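Local coordinates for protein spectinomycin phosphotransferase (Legionella pneumophila, PDB 3I1A) that is an antibiotic-resistance factor with a protein-kinase-like fold that probably transfers a phosphate from a nucleotide to spectinomycin, at residues W118-L121 and G122-R126; Y146-K149 and W150-I153; R155-Y158 and N159-E162. All coordinates share one frame; numbering follows the deposited sequence. Where two conformers were deposited one is given.

Overall arrangement
From the N terminus, after helix 10-19 the chain builds the antiparallel sheet of the nucleotide-binding lobe, then enters helix 115-129, whose middle turns make contact 1. Past helix 135-138 and strand 142-143 comes contact 2, where residues 146-149 turn into helix 149-157. Contact 3 follows at the other end of that helix, where the chain leaves toward helix 169-180. The three contacts are in series, none nesting or crossing; each is local, along a helix or at its end, and closes no long loop. Contacts 1 and 2 have centres about 31 Å apart, contacts 2 and 3 about 15 Å. Contact 1 faces helix 257-267 and strand 226-228, while contacts 2 and 3 face helices 182-198 and 274-297.

Contact 1 of 3, residues W118-L121 and G122-R126; sequences WKQL and GKVLR
Lys-123 folds back over the preceding turn of the helix toward Gln-120, and the two side chains cross at a slant. The lysine chain is straight as far as CD and then bends (chi3 43°), which brings CE to 3.9 Å from Gln-120 CA and NZ to 4.1 Å from Gln-120 CG; the approach is to the aliphatic root of the glutamine. Its amide lies farther out, because the chain is extended beyond CG, and there it bonds Ser-225, Glu-76 and the backbone N of Ile-226. Val-124 flanks Gln-120 from the next turn, its CG2 3.3 Å from Gln-120 O. That same oxygen accepts the N-H of Val-124 at 2.9 Å, one of four successive i to i+4 bonds of a regular alpha helix. Leu-121 and Leu-125 stand one turn apart on another flank, with Leu-125 CB 3.4 Å from Leu-121 O. Leu-121 packs on both neighbours, against Phe-263 of helix 257-267 together with Leu-125, and against Ile-228 of strand 226-228 together with Val-124. Trp-118 also meets Tyr-262, so this part of helix 115-129 joins that helix to that strand.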
ATOM      1  N   TRP A 118      13.982   4.937  11.804  1.00 14.41           N
ATOM      2  CA  TRP A 118      13.760   5.842  10.684  1.00 14.39           C
ATOM      3  C   TRP A 118      14.967   5.726   9.754  1.00 16.45           C
ATOM      4  O   TRP A 118      14.809   5.693   8.545  1.00 14.23           O
ATOM      5  CB  TRP A 118      13.620   7.284  11.139  1.00 15.64           C
ATOM      6  CG  TRP A 118      12.220   7.630  11.509  1.00 17.06           C
ATOM      7  CD1 TRP A 118      11.732   7.855  12.762  1.00 17.65           C
ATOM      8  CD2 TRP A 118      11.118   7.814  10.607  1.00 17.40           C
ATOM      9  NE1 TRP A 118      10.389   8.179  12.696  1.00 17.69           N
ATOM     10  CE2 TRP A 118       9.989   8.156  11.389  1.00 19.08           C
ATOM     11  CE3 TRP A 118      10.976   7.730   9.220  1.00 18.55           C
ATOM     12  CZ2 TRP A 118       8.731   8.412  10.824  1.00 19.01           C
ATOM     13  CZ3 TRP A 118       9.720   7.988   8.653  1.00 20.99           C
ATOM     14  CH2 TRP A 118       8.618   8.324   9.458  1.00 19.35           C
ATOM     15  N   LYS A 119      16.158   5.656  10.339  1.00 15.65           N
ATOM     16  CA  LYS A 119      17.366   5.515   9.541  1.00 15.42           C
ATOM     17  C   LYS A 119      17.359   4.201   8.766  1.00 15.34           C
ATOM     18  O   LYS A 119      17.697   4.178   7.572  1.00 16.00           O
ATOM     19  CB  LYS A 119      18.613   5.598  10.430  1.00 16.16           C
ATOM     20  CG  LYS A 119      18.856   6.998  10.961  1.00 19.47           C
ATOM     21  CD  LYS A 119      20.109   7.098  11.852  1.00 22.91           C
ATOM     22  CE  LYS A 119      20.216   8.519  12.446  1.00 27.95           C
ATOM     23  NZ  LYS A 119      21.254   8.661  13.500  1.00 29.07           N
ATOM     24  N   GLN A 120      16.959   3.116   9.437  1.00 13.79           N
ATOM     25  CA  GLN A 120      16.893   1.788   8.822  1.00 15.34           C
ATOM     26  C   GLN A 120      15.877   1.813   7.669  1.00 16.10           C
ATOM     27  O   GLN A 120      16.107   1.210   6.615  1.00 15.52           O
ATOM     28  CB  GLN A 120      16.473   0.747   9.862  1.00 16.10           C
ATOM     29  CG  GLN A 120      16.307  -0.650   9.286  1.00 18.48           C
ATOM     30  CD  GLN A 120      15.863  -1.682  10.310  1.00 18.43           C
ATOM     31  OE1 GLN A 120      15.232  -1.351  11.338  1.00 20.77           O
ATOM     32  NE2 GLN A 120      16.162  -2.956  10.023  1.00 21.48           N
ATOM     33  N   LEU A 121      14.760   2.524   7.859  1.00 16.10           N
ATOM     34  CA  LEU A 121      13.755   2.597   6.797  1.00 15.35           C
ATOM     35  C   LEU A 121      14.359   3.320   5.586  1.00 16.90           C
ATOM     36  O   LEU A 121      14.135   2.923   4.431  1.00 16.14           O
ATOM     37  CB  LEU A 121      12.486   3.316   7.281  1.00 15.62           C
ATOM     38  CG  LEU A 121      11.412   3.603   6.215  1.00 17.02           C
ATOM     39  CD1 LEU A 121      10.848   2.277   5.670  1.00 17.23           C
ATOM     40  CD2 LEU A 121      10.287   4.437   6.824  1.00 16.94           C
ATOM     41  N   GLY A 122      15.117   4.385   5.849  1.00 14.47           N
ATOM     42  CA  GLY A 122      15.762   5.103   4.759  1.00 15.14           C
ATOM     43  C   GLY A 122      16.763   4.197   4.045  1.00 14.93           C
ATOM     44  O   GLY A 122      16.842   4.184   2.811  1.00 15.63           O
ATOM     45  N   LYS A 123      17.561   3.457   4.814  1.00 14.08           N
ATOM     46  CA  LYS A 123      18.540   2.532   4.220  1.00 15.39           C
ATOM     47  C   LYS A 123      17.862   1.459   3.335  1.00 16.08           C
ATOM     48  O   LYS A 123      18.302   1.181   2.222  1.00 15.90           O
ATOM     49  CB  LYS A 123      19.333   1.849   5.338  1.00 18.40           C
ATOM     50  CG  LYS A 123      20.347   0.770   4.922  1.00 22.24           C
ATOM     51  CD  LYS A 123      20.964   0.113   6.180  1.00 27.15           C
ATOM     52  CE  LYS A 123      19.906  -0.202   7.274  1.00 32.44           C
ATOM     53  NZ  LYS A 123      20.326  -1.070   8.466  1.00 31.96           N
ATOM     54  N   VAL A 124      16.771   0.881   3.833  1.00 15.80           N
ATOM     55  CA  VAL A 124      16.067  -0.167   3.099  1.00 15.95           C
ATOM     56  C   VAL A 124      15.354   0.344   1.857  1.00 15.92           C
ATOM     57  O   VAL A 124      15.396  -0.290   0.796  1.00 15.81           O
ATOM     58  CB  VAL A 124      15.057  -0.897   4.038  1.00 17.01           C
ATOM     59  CG1 VAL A 124      14.186  -1.862   3.240  1.00 22.13           C
ATOM     60  CG2 VAL A 124      15.845  -1.666   5.095  1.00 19.13           C
ATOM     61  N   LEU A 125      14.717   1.493   1.960  1.00 15.64           N
ATOM     62  CA  LEU A 125      14.036   2.013   0.791  1.00 16.90           C
ATOM     63  C   LEU A 125      15.072   2.409  -0.253  1.00 15.81           C
ATOM     64  O   LEU A 125      14.826   2.281  -1.443  1.00 16.21           O
ATOM     65  CB  LEU A 125      13.145   3.187   1.163  1.00 18.43           C
ATOM     66  CG  LEU A 125      12.057   3.535   0.154  1.00 22.74           C
ATOM     67  CD1 LEU A 125      11.183   2.307  -0.124  1.00 22.93           C
ATOM     68  CD2 LEU A 125      11.181   4.638   0.726  1.00 22.57           C
ATOM     69  N   ARG A 126      16.254   2.872   0.159  1.00 14.82           N
ATOM     70  CA  ARG A 126      17.267   3.192  -0.850  1.00 15.46           C
ATOM     71  C   ARG A 126      17.718   1.888  -1.528  1.00 14.81           C
ATOM     72  O   ARG A 126      17.958   1.848  -2.742  1.00 13.69           O
ATOM     73  CB  ARG A 126      18.467   3.905  -0.201  1.00 13.79           C
ATOM     74  CG  ARG A 126      19.609   4.272  -1.183  1.00 15.64           C
ATOM     75  CD  ARG A 126      19.172   5.319  -2.199  1.00 18.60           C
ATOM     76  NE  ARG A 126      20.228   5.618  -3.178  1.00 22.33           N
ATOM     77  CZ  ARG A 126      21.323   6.336  -2.918  1.00 22.99           C
ATOM     78  NH1 ARG A 126      21.532   6.852  -1.712  1.00 20.43           N
ATOM     79  NH2 ARG A 126      22.228   6.541  -3.876  1.00 25.04           N
TER

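Contact 2 of 3, residues Y146-K149 and W150-I153; sequences YSPK and WREI
The carbonyls of Pro-148 and Lys-149 receive the N-H groups of Glu-152 and Ile-153, the first two i to i+4 bonds here as the chain turns from loop into helix. Ser-147, just ahead of the helix, makes a capping bond in the manner of an ST turn: its OG accepts the N-H of Lys-149 at 3.1 Å, a nearly straight bond (162°). The turn belongs to helix 149-157 of the phosphotransferase fold, away from the nucleotide and magnesium sites.

Arg-151 reaches back along the incoming chain. A bend at chi3 (-74°) lays its guanidinium over the proline, with Pro-148 CA against one face and 3.3 Å from NH2. At the edge, close to the guanidinium plane, NH2 donates to Tyr-146 O at 3.2 Å, although it meets that carbonyl from well above the carbonyl plane. NE and NH1 turn to Glu-193 and Glu-283, so the buried charge is shared between two carboxylates, and Tyr-279 also bonds NH1. Together with Tyr-146 O, these partners hold the guanidinium in place.

Lys-149 runs straight out from the backbone across the Trp-150 indole, its CG above the ring centre by 4.3 Å. Ile-153 lies alongside the same lysine, pointing the same way, with CD1 4.1 Å from Lys-149 CG. Trp-150 and Ile-153 both pack on Ala-290 of helix 274-297.

Two waters complete the turn. One accepts from Arg-151 N and donates to Ser-147 O; the other donates to Lys-149 O at 2.6 Å and, weakly, to Glu-152 OE1.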
ATOM      1  N   TYR A 146       1.183   8.790 -15.361  1.00 18.62           N
ATOM      2  CA  TYR A 146       0.534  10.039 -14.983  1.00 19.47           C
ATOM      3  C   TYR A 146      -0.909  10.105 -15.453  1.00 21.30           C
ATOM      4  O   TYR A 146      -1.380  11.135 -15.935  1.00 20.86           O
ATOM      5  CB  TYR A 146       1.355  11.209 -15.527  1.00 18.41           C
ATOM      6  CG  TYR A 146       2.748  11.233 -14.926  1.00 17.23           C
ATOM      7  CD1 TYR A 146       2.948  11.698 -13.634  1.00 16.24           C
ATOM      8  CD2 TYR A 146       3.849  10.714 -15.612  1.00 18.54           C
ATOM      9  CE1 TYR A 146       4.199  11.639 -13.029  1.00 20.53           C
ATOM     10  CE2 TYR A 146       5.124  10.658 -15.004  1.00 16.64           C
ATOM     11  CZ  TYR A 146       5.274  11.126 -13.708  1.00 17.92           C
ATOM     12  OH  TYR A 146       6.504  11.093 -13.077  1.00 21.64           O
ATOM     13  N   SER A 147      -1.606   8.986 -15.296  1.00 21.02           N
ATOM     14  CA  SER A 147      -2.989   8.880 -15.719  1.00 23.44           C
ATOM     15  C   SER A 147      -3.878   9.961 -15.125  1.00 22.41           C
ATOM     16  O   SER A 147      -3.777  10.291 -13.949  1.00 22.72           O
ATOM     17  CB  SER A 147      -3.544   7.506 -15.336  1.00 23.90           C
ATOM     18  OG  SER A 147      -4.937   7.460 -15.566  1.00 26.52           O
ATOM     19  N   PRO A 148      -4.765  10.532 -15.952  1.00 23.92           N
ATOM     20  CA  PRO A 148      -5.689  11.577 -15.524  1.00 24.10           C
ATOM     21  C   PRO A 148      -7.014  10.970 -15.023  1.00 25.44           C
ATOM     22  O   PRO A 148      -7.919  11.704 -14.634  1.00 25.55           O
ATOM     23  CB  PRO A 148      -5.877  12.387 -16.800  1.00 24.14           C
ATOM     24  CG  PRO A 148      -5.963  11.288 -17.840  1.00 21.58           C
ATOM     25  CD  PRO A 148      -4.745  10.430 -17.426  1.00 24.74           C
ATOM     26  N   LYS A 149      -7.103   9.640 -14.999  1.00 27.28           N
ATOM     27  CA  LYS A 149      -8.324   8.940 -14.575  1.00 28.39           C
ATOM     28  C   LYS A 149      -9.013   9.513 -13.344  1.00 28.15           C
ATOM     29  O   LYS A 149     -10.205   9.847 -13.380  1.00 28.27           O
ATOM     30  CB  LYS A 149      -8.048   7.454 -14.307  1.00 30.28           C
ATOM     31  CG  LYS A 149      -9.283   6.721 -13.753  1.00 34.24           C
ATOM     32  CD  LYS A 149      -9.090   5.220 -13.626  1.00 36.14           C
ATOM     33  CE  LYS A 149     -10.399   4.553 -13.216  1.00 38.89           C
ATOM     34  NZ  LYS A 149     -10.354   3.067 -13.333  1.00 40.26           N
ATOM     35  N   TRP A 150      -8.261   9.620 -12.256  1.00 26.50           N
ATOM     36  CA  TRP A 150      -8.795  10.120 -10.996  1.00 25.06           C
ATOM     37  C   TRP A 150      -9.112  11.599 -11.025  1.00 24.79           C
ATOM     38  O   TRP A 150     -10.105  12.042 -10.444  1.00 25.18           O
ATOM     39  CB  TRP A 150      -7.809   9.808  -9.873  1.00 25.79           C
ATOM     40  CG  TRP A 150      -7.391   8.392  -9.936  1.00 27.54           C
ATOM     41  CD1 TRP A 150      -6.184   7.903 -10.357  1.00 28.87           C
ATOM     42  CD2 TRP A 150      -8.197   7.256  -9.612  1.00 28.61           C
ATOM     43  NE1 TRP A 150      -6.188   6.524 -10.308  1.00 30.38           N
ATOM     44  CE2 TRP A 150      -7.413   6.102  -9.856  1.00 29.81           C
ATOM     45  CE3 TRP A 150      -9.507   7.100  -9.137  1.00 28.19           C
ATOM     46  CZ2 TRP A 150      -7.897   4.811  -9.641  1.00 30.84           C
ATOM     47  CZ3 TRP A 150      -9.987   5.812  -8.923  1.00 29.68           C
ATOM     48  CH2 TRP A 150      -9.183   4.686  -9.174  1.00 31.55           C
ATOM     49  N   ARG A 151      -8.269  12.380 -11.687  1.00 22.15           N
ATOM     50  CA  ARG A 151      -8.546  13.797 -11.765  1.00 22.19           C
ATOM     51  C   ARG A 151      -9.876  14.001 -12.487  1.00 22.75           C
ATOM     52  O   ARG A 151     -10.657  14.860 -12.115  1.00 23.84           O
ATOM     53  CB  ARG A 151      -7.428  14.518 -12.518  1.00 24.36           C
ATOM     54  CG  ARG A 151      -6.123  14.559 -11.733  1.00 23.67           C
ATOM     55  CD  ARG A 151      -5.105  15.463 -12.399  1.00 23.19           C
ATOM     56  NE  ARG A 151      -4.527  14.885 -13.604  1.00 25.13           N
ATOM     57  CZ  ARG A 151      -3.585  13.949 -13.616  1.00 25.69           C
ATOM     58  NH1 ARG A 151      -3.110  13.461 -12.473  1.00 25.05           N
ATOM     59  NH2 ARG A 151      -3.082  13.531 -14.777  1.00 22.79           N
ATOM     60  N   GLU A 152     -10.124  13.206 -13.513  1.00 22.97           N
ATOM     61  CA  GLU A 152     -11.368  13.320 -14.272  1.00 25.53           C
ATOM     62  C   GLU A 152     -12.561  12.957 -13.404  1.00 25.18           C
ATOM     63  O   GLU A 152     -13.577  13.654 -13.425  1.00 25.48           O
ATOM     64  CB  GLU A 152     -11.330  12.421 -15.517  1.00 28.54           C
ATOM     65  CG  GLU A 152     -10.258  12.835 -16.523  1.00 33.90           C
ATOM     66  CD  GLU A 152     -10.204  11.942 -17.751  1.00 37.23           C
ATOM     67  OE1 GLU A 152     -10.405  10.714 -17.624  1.00 41.75           O
ATOM     68  OE2 GLU A 152      -9.939  12.465 -18.849  1.00 39.39           O
ATOM     69  N   ILE A 153     -12.436  11.882 -12.633  1.00 23.27           N
ATOM     70  CA  ILE A 153     -13.533  11.463 -11.760  1.00 21.45           C
ATOM     71  C   ILE A 153     -13.879  12.552 -10.755  1.00 21.33           C
ATOM     72  O   ILE A 153     -15.057  12.832 -10.518  1.00 23.00           O
ATOM     73  CB  ILE A 153     -13.183  10.170 -11.006  1.00 21.72           C
ATOM     74  CG1 ILE A 153     -13.214   8.993 -11.977  1.00 22.40           C
ATOM     75  CG2 ILE A 153     -14.187   9.920  -9.878  1.00 21.36           C
ATOM     76  CD1 ILE A 153     -12.534   7.746 -11.438  1.00 22.31           C
TER
HETATM   77  O   HOH W   1      -5.647  11.082 -11.976  1.00 19.28           O
HETATM   78  O   HOH W   2     -11.728   8.797 -15.241  1.00 37.47           O

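Contact 3 of 3, residues R155-Y158 and N159-E162; sequences RSFY and NQIE
Gln-160 turns its amide back along the helix and gives NE2 to Ser-156 O, a 3.0 Å bond that is nearly straight at the hydrogen (165°). The carbonyl lies close to the amide plane, whereas the donor stands well above the plane of the carbonyl. CG sits beside its own backbone N (chi1 -55°) and the chain then runs extended, which carries the amide to the preceding turn. On the way, CG comes within 3.6 Å of Ser-156 O. NE2 also lies at the edge of the Phe-157 ring, 3.8 Å from CD1, with amide and ring nearly perpendicular at 83°; the amide therefore meets the rim of the phenyl group.

The backbone beneath has departed from the regular alpha pattern. Phe-157 O accepts Gln-160 N at 2.8 Å, an i to i+3 bond, and takes only a weak one from Ile-161 N. Ile-161 leans over this carbonyl, placing CG1 3.4 Å from the oxygen. A water links Arg-155 O to Asn-159 N, donating to the first and accepting from the second, where a regular helix would have a direct bond.

Farther out, one face of the Tyr-158 ring is covered by Arg-155 CA, 3.7 Å above its centre, and the ring stacks with His-186. Phe-157 and Gln-160 both touch Leu-297 of helix 274-297, Ser-156 OG bonds Ile-153 O, and Arg-155 pairs with Glu-193.

Chemically, then, a side-chain amide and a water take up carbonyls where the regular bonding of helix 149-157 gives out: Ser-156 O is bonded by the side-chain amide of Gln-160 from the next turn, and Arg-155 O by a water, beside the i to i+3 bond from Tyr-158 N.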
ATOM      1  N   ARG A 155     -13.507  15.675 -11.146  1.00 20.45           N
ATOM      2  CA  ARG A 155     -14.173  16.783 -11.836  1.00 22.27           C
ATOM      3  C   ARG A 155     -15.619  16.412 -12.121  1.00 20.78           C
ATOM      4  O   ARG A 155     -16.482  17.292 -12.144  1.00 24.16           O
ATOM      5  CB  ARG A 155     -13.465  17.153 -13.154  1.00 18.88           C
ATOM      6  CG  ARG A 155     -12.082  17.716 -12.934  1.00 24.50           C
ATOM      7  CD  ARG A 155     -11.515  18.374 -14.176  1.00 23.44           C
ATOM      8  NE  ARG A 155     -10.074  18.545 -14.058  1.00 25.04           N
ATOM      9  CZ  ARG A 155      -9.190  17.703 -14.595  1.00 26.87           C
ATOM     10  NH1 ARG A 155      -9.608  16.653 -15.288  1.00 26.53           N
ATOM     11  NH2 ARG A 155      -7.888  17.902 -14.434  1.00 27.07           N
ATOM     12  N   SER A 156     -15.889  15.126 -12.350  1.00 22.45           N
ATOM     13  CA  SER A 156     -17.264  14.711 -12.618  1.00 22.45           C
ATOM     14  C   SER A 156     -18.133  14.956 -11.388  1.00 23.65           C
ATOM     15  O   SER A 156     -19.354  15.058 -11.512  1.00 22.51           O
ATOM     16  CB  SER A 156     -17.341  13.235 -13.017  1.00 22.92           C
ATOM     17  OG  SER A 156     -17.063  12.378 -11.918  1.00 23.69           O
ATOM     18  N   PHE A 157     -17.518  15.063 -10.208  1.00 20.83           N
ATOM     19  CA  PHE A 157     -18.285  15.312  -8.976  1.00 21.62           C
ATOM     20  C   PHE A 157     -18.798  16.744  -8.887  1.00 21.50           C
ATOM     21  O   PHE A 157     -19.838  16.991  -8.281  1.00 22.18           O
ATOM     22  CB  PHE A 157     -17.447  15.083  -7.699  1.00 19.13           C
ATOM     23  CG  PHE A 157     -17.007  13.654  -7.464  1.00 19.03           C
ATOM     24  CD1 PHE A 157     -17.528  12.589  -8.207  1.00 15.98           C
ATOM     25  CD2 PHE A 157     -16.079  13.381  -6.462  1.00 15.60           C
ATOM     26  CE1 PHE A 157     -17.131  11.290  -7.954  1.00 18.09           C
ATOM     27  CE2 PHE A 157     -15.674  12.067  -6.201  1.00 17.37           C
ATOM     28  CZ  PHE A 157     -16.200  11.024  -6.946  1.00 17.04           C
ATOM     29  N   TYR A 158     -18.060  17.687  -9.473  1.00 22.14           N
ATOM     30  CA  TYR A 158     -18.414  19.100  -9.405  1.00 23.39           C
ATOM     31  C   TYR A 158     -19.895  19.420  -9.572  1.00 22.92           C
ATOM     32  O   TYR A 158     -20.487  20.113  -8.742  1.00 23.53           O
ATOM     33  CB  TYR A 158     -17.598  19.888 -10.436  1.00 22.48           C
ATOM     34  CG  TYR A 158     -16.101  19.904 -10.139  1.00 23.91           C
ATOM     35  CD1 TYR A 158     -15.193  20.322 -11.109  1.00 25.89           C
ATOM     36  CD2 TYR A 158     -15.604  19.534  -8.884  1.00 24.29           C
ATOM     37  CE1 TYR A 158     -13.821  20.376 -10.845  1.00 25.40           C
ATOM     38  CE2 TYR A 158     -14.229  19.584  -8.600  1.00 26.30           C
ATOM     39  CZ  TYR A 158     -13.343  20.008  -9.588  1.00 26.70           C
ATOM     40  OH  TYR A 158     -11.986  20.098  -9.319  1.00 24.51           O
ATOM     41  N   ASN A 159     -20.488  18.905 -10.634  1.00 23.81           N
ATOM     42  CA  ASN A 159     -21.885  19.194 -10.879  1.00 26.83           C
ATOM     43  C   ASN A 159     -22.849  18.394 -10.010  1.00 27.14           C
ATOM     44  O   ASN A 159     -24.010  18.772  -9.872  1.00 29.11           O
ATOM     45  CB  ASN A 159     -22.210  19.008 -12.367  1.00 28.59           C
ATOM     46  CG  ASN A 159     -21.571  20.082 -13.236  1.00 32.32           C
ATOM     47  OD1 ASN A 159     -21.204  21.150 -12.749  1.00 32.87           O
ATOM     48  ND2 ASN A 159     -21.448  19.805 -14.527  1.00 32.43           N
ATOM     49  N   GLN A 160     -22.373  17.296  -9.427  1.00 25.42           N
ATOM     50  CA  GLN A 160     -23.214  16.462  -8.574  1.00 26.50           C
ATOM     51  C   GLN A 160     -23.384  17.030  -7.157  1.00 26.22           C
ATOM     52  O   GLN A 160     -24.255  16.596  -6.413  1.00 26.61           O
ATOM     53  CB  GLN A 160     -22.627  15.051  -8.483  1.00 25.94           C
ATOM     54  CG  GLN A 160     -22.405  14.369  -9.816  1.00 27.13           C
ATOM     55  CD  GLN A 160     -21.857  12.972  -9.631  1.00 28.11           C
ATOM     56  OE1 GLN A 160     -22.459  12.156  -8.924  1.00 27.86           O
ATOM     57  NE2 GLN A 160     -20.703  12.689 -10.249  1.00 24.98           N
ATOM     58  N   ILE A 161     -22.559  17.999  -6.781  1.00 26.37           N
ATOM     59  CA  ILE A 161     -22.645  18.579  -5.450  1.00 27.16           C
ATOM     60  C   ILE A 161     -23.928  19.399  -5.245  1.00 28.61           C
ATOM     61  O   ILE A 161     -24.226  19.838  -4.139  1.00 28.84           O
ATOM     62  CB  ILE A 161     -21.396  19.459  -5.157  1.00 27.43           C
ATOM     63  CG1 ILE A 161     -20.128  18.610  -5.299  1.00 25.12           C
ATOM     64  CG2 ILE A 161     -21.453  20.033  -3.735  1.00 28.74           C
ATOM     65  CD1 ILE A 161     -20.201  17.264  -4.543  1.00 23.38           C
ATOM     66  N   GLU A 162     -24.696  19.555  -6.319  0.50 28.40           N
ATOM     67  CA  GLU A 162     -25.945  20.314  -6.297  0.50 28.93           C
ATOM     68  C   GLU A 162     -27.038  19.641  -5.467  0.50 28.51           C
ATOM     69  O   GLU A 162     -27.114  18.409  -5.383  0.50 27.45           O
ATOM     70  CB  GLU A 162     -26.468  20.506  -7.726  0.50 29.93           C
ATOM     71  CG  GLU A 162     -25.532  21.257  -8.666  0.50 32.28           C
ATOM     72  CD  GLU A 162     -26.093  21.377 -10.079  0.50 33.52           C
ATOM     73  OE1 GLU A 162     -27.186  21.963 -10.248  0.50 33.92           O
ATOM     74  OE2 GLU A 162     -25.438  20.888 -11.022  0.50 33.99           O
TER
HETATM   75  O   HOH W   3     -18.759  18.180 -12.934  1.00 28.17           O